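PDB 6U1R: SxtG from Microseira wollei, which transfers an amidino group in the biosynthesis of the paralytic shellfish toxin saxitoxin, probably through an amidino-cysteine intermediate as in related amidinotransferases. Local coordinates for residues E329-K335 with F349-S355. Residues are numbered along the deposited sequence; the frame is centred on the assembly and turned at random.
Sequences ERVIVEK and FKPIVCS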
loop_
_atom_site.group_PDB
_atom_site.type_symbol
_atom_site.label_atom_id
_atom_site.label_comp_id
_atom_site.label_asym_id
_atom_site.label_seq_id
_atom_site.Cartn_x
_atom_site.Cartn_y
_atom_site.Cartn_z
ATOM N N GLU A 329 -7.931 -22.946 24.673
ATOM C CA GLU A 329 -8.709 -24.162 24.882
ATOM C C GLU A 329 -9.922 -24.262 23.967
ATOM O O GLU A 329 -10.152 -25.316 23.365
ATOM C CB GLU A 329 -9.135 -24.221 26.363
ATOM C CG GLU A 329 -10.055 -25.365 26.713
ATOM C CD GLU A 329 -10.454 -25.376 28.197
ATOM O OE1 GLU A 329 -10.308 -24.330 28.866
ATOM O OE2 GLU A 329 -10.922 -26.428 28.690
ATOM N N ARG A 330 -10.725 -23.204 23.871
ATOM C CA ARG A 330 -11.972 -23.238 23.122
ATOM C C ARG A 330 -11.701 -23.038 21.635
ATOM O O ARG A 330 -11.030 -22.075 21.246
ATOM C CB ARG A 330 -12.922 -22.147 23.617
ATOM C CG ARG A 330 -13.509 -22.384 25.034
ATOM C CD ARG A 330 -14.354 -21.179 25.479
ATOM N NE ARG A 330 -13.540 -19.976 25.648
ATOM C CZ ARG A 330 -13.990 -18.718 25.624
ATOM N NH1 ARG A 330 -15.270 -18.456 25.411
ATOM N NH2 ARG A 330 -13.144 -17.704 25.800
ATOM N N VAL A 331 -12.232 -23.939 20.817
ATOM C CA VAL A 331 -11.966 -23.962 19.376
ATOM C C VAL A 331 -13.268 -24.218 18.625
ATOM O O VAL A 331 -13.990 -25.172 18.928
ATOM C CB VAL A 331 -10.899 -25.028 19.020
ATOM C CG1 VAL A 331 -11.242 -26.396 19.584
ATOM C CG2 VAL A 331 -10.688 -25.099 17.509
ATOM N N ILE A 332 -13.582 -23.353 17.645
ATOM C CA ILE A 332 -14.756 -23.533 16.801
ATOM C C ILE A 332 -14.361 -24.443 15.645
ATOM O O ILE A 332 -13.337 -24.216 14.978
ATOM C CB ILE A 332 -15.311 -22.180 16.314
ATOM C CG1 ILE A 332 -15.884 -21.393 17.514
ATOM C CG2 ILE A 332 -16.398 -22.380 15.260
ATOM C CD1 ILE A 332 -16.339 -20.010 17.205
ATOM N N VAL A 333 -15.176 -25.469 15.405
ATOM C CA VAL A 333 -14.885 -26.513 14.428
ATOM C C VAL A 333 -16.212 -26.943 13.818
ATOM O O VAL A 333 -17.274 -26.829 14.442
ATOM C CB VAL A 333 -14.119 -27.677 15.102
ATOM C CG1 VAL A 333 -14.808 -28.092 16.350
ATOM C CG2 VAL A 333 -13.933 -28.873 14.173
ATOM N N GLU A 334 -16.155 -27.411 12.572
ATOM C CA GLU A 334 -17.366 -27.634 11.793
ATOM C C GLU A 334 -18.021 -28.977 12.131
ATOM O O GLU A 334 -17.350 -29.996 12.316
ATOM C CB GLU A 334 -17.045 -27.559 10.301
ATOM C CG GLU A 334 -18.226 -27.109 9.424
ATOM C CD GLU A 334 -19.270 -28.202 9.185
ATOM O OE1 GLU A 334 -18.892 -29.390 9.052
ATOM O OE2 GLU A 334 -20.477 -27.869 9.102
ATOM N N LYS A 335 -19.356 -28.966 12.138
ATOM C CA LYS A 335 -20.148 -30.052 12.709
ATOM C C LYS A 335 -19.918 -31.391 12.014
ATOM O O LYS A 335 -19.952 -32.444 12.668
ATOM C CB LYS A 335 -21.629 -29.662 12.658
ATOM C CG LYS A 335 -22.590 -30.756 13.106
ATOM C CD LYS A 335 -23.934 -30.165 13.550
ATOM C CE LYS A 335 -24.919 -31.246 13.997
ATOM N NZ LYS A 335 -26.313 -30.974 13.514
ATOM N N PHE A 349 -8.422 -29.933 23.975
ATOM C CA PHE A 349 -9.155 -28.728 23.634
ATOM C C PHE A 349 -10.643 -28.925 23.919
ATOM O O PHE A 349 -11.105 -30.024 24.225
ATOM C CB PHE A 349 -8.897 -28.359 22.167
ATOM C CG PHE A 349 -7.456 -28.055 21.871
ATOM C CD1 PHE A 349 -6.933 -26.788 22.110
ATOM C CD2 PHE A 349 -6.614 -29.035 21.359
ATOM C CE1 PHE A 349 -5.607 -26.501 21.838
ATOM C CE2 PHE A 349 -5.273 -28.757 21.088
ATOM C CZ PHE A 349 -4.766 -27.497 21.320
ATOM N N LYS A 350 -11.401 -27.830 23.825
ATOM C CA LYS A 350 -12.847 -27.836 24.064
ATOM C C LYS A 350 -13.543 -27.384 22.785
ATOM O O LYS A 350 -13.723 -26.177 22.561
ATOM C CB LYS A 350 -13.231 -26.925 25.230
ATOM C CG LYS A 350 -12.676 -27.352 26.588
ATOM C CD LYS A 350 -13.086 -28.766 26.972
ATOM C CE LYS A 350 -12.609 -29.139 28.375
ATOM N NZ LYS A 350 -13.199 -30.440 28.815
ATOM N N PRO A 351 -13.943 -28.312 21.919
ATOM C CA PRO A 351 -14.564 -27.918 20.651
ATOM C C PRO A 351 -15.945 -27.316 20.863
ATOM O O PRO A 351 -16.724 -27.765 21.711
ATOM C CB PRO A 351 -14.646 -29.232 19.862
ATOM C CG PRO A 351 -13.747 -30.167 20.559
ATOM C CD PRO A 351 -13.713 -29.763 21.988
ATOM N N ILE A 352 -16.224 -26.265 20.101
ATOM C CA ILE A 352 -17.550 -25.677 20.005
ATOM C C ILE A 352 -17.981 -25.855 18.559
ATOM O O ILE A 352 -17.337 -25.323 17.646
ATOM C CB ILE A 352 -17.549 -24.199 20.425
ATOM C CG1 ILE A 352 -17.025 -24.070 21.859
ATOM C CG2 ILE A 352 -18.949 -23.622 20.293
ATOM C CD1 ILE A 352 -16.557 -22.693 22.239
ATOM N N VAL A 353 -19.019 -26.645 18.346
ATOM C CA VAL A 353 -19.375 -27.108 17.015
ATOM C C VAL A 353 -20.311 -26.107 16.358
ATOM O O VAL A 353 -21.163 -25.501 17.013
ATOM C CB VAL A 353 -20.011 -28.510 17.094
ATOM C CG1 VAL A 353 -20.536 -28.908 15.763
ATOM C CG2 VAL A 353 -18.964 -29.530 17.563
ATOM N N CYS A 354 -20.162 -25.946 15.038
ATOM C CA CYS A 354 -20.989 -25.028 14.259
ATOM C C CYS A 354 -21.158 -25.563 12.838
ATOM O O CYS A 354 -20.170 -25.974 12.224
ATOM C CB CYS A 354 -20.341 -23.630 14.236
ATOM S SG CYS A 354 -21.347 -22.335 13.416
ATOM N N SER A 355 -22.385 -25.535 12.301
ATOM C CA SER A 355 -22.615 -25.873 10.896
ATOM C C SER A 355 -22.165 -24.713 10.012
ATOM O O SER A 355 -22.540 -23.558 10.249
ATOM C CB SER A 355 -24.092 -26.177 10.626
ATOM O OG SER A 355 -24.537 -27.290 11.381
#
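Strands 330-334 and 350-354 run parallel at a closest axis approach of 4.6 Å, their directions 35° apart, and six backbone hydrogen bonds step between them from Lys350 N to Lys335 N. With helix 338-346 as the connection they form a beta-alpha-beta unit at one side of the amidinotransferase fold, and they illustrate how the two faces of such a unit are covered by different helices, one by the unit's own helix 338-346 and the other by helix 83-102. The shortest rung is Ile352 N to Val331 O at 2.7 Å, nearly straight at the hydrogen; at the far end Lys335 N reaches Cys354 O from well above the carbonyl plane, in a more bent bond. CA-H···O contacts fill in between the rungs, as from Pro351 CA to Val331 O.

Val331, Val333, Pro351 and Val353 face the connecting helix, where Leu344, Ile341 and Lys345 meet them. Val333 lies alongside the proline ring, CG1 to Pro351 CB 3.7 Å; Val333 CG1 sits between its own backbone N and carbonyl carbon (chi1 49°), the branch that leans to the neighbouring strand. On the other face, Ile352 runs beside Arg330, its CD1 3.9 Å from Arg330 CB, and Phe96, Ile99 and Leu100 of helix 83-102 cover Ile332 and Ile352. The guanidinium of Arg330 turns away to salt bridges with Glu103 and Asp327.

In the buried Glu334 a bend at chi2 (-77°) brings OE2 to 3.4 Å from Ser355 CA; OE2 accepts from Phe356 N and OE1 from Lys336 N, two backbone amides just beyond the strand ends. At the same end of the pair the side chains of Lys335 and Val353 cross steeply, and packing is tight, with Val353 CG1 3.3 Å from Lys335 CA and 3.4 Å from Lys335 CB.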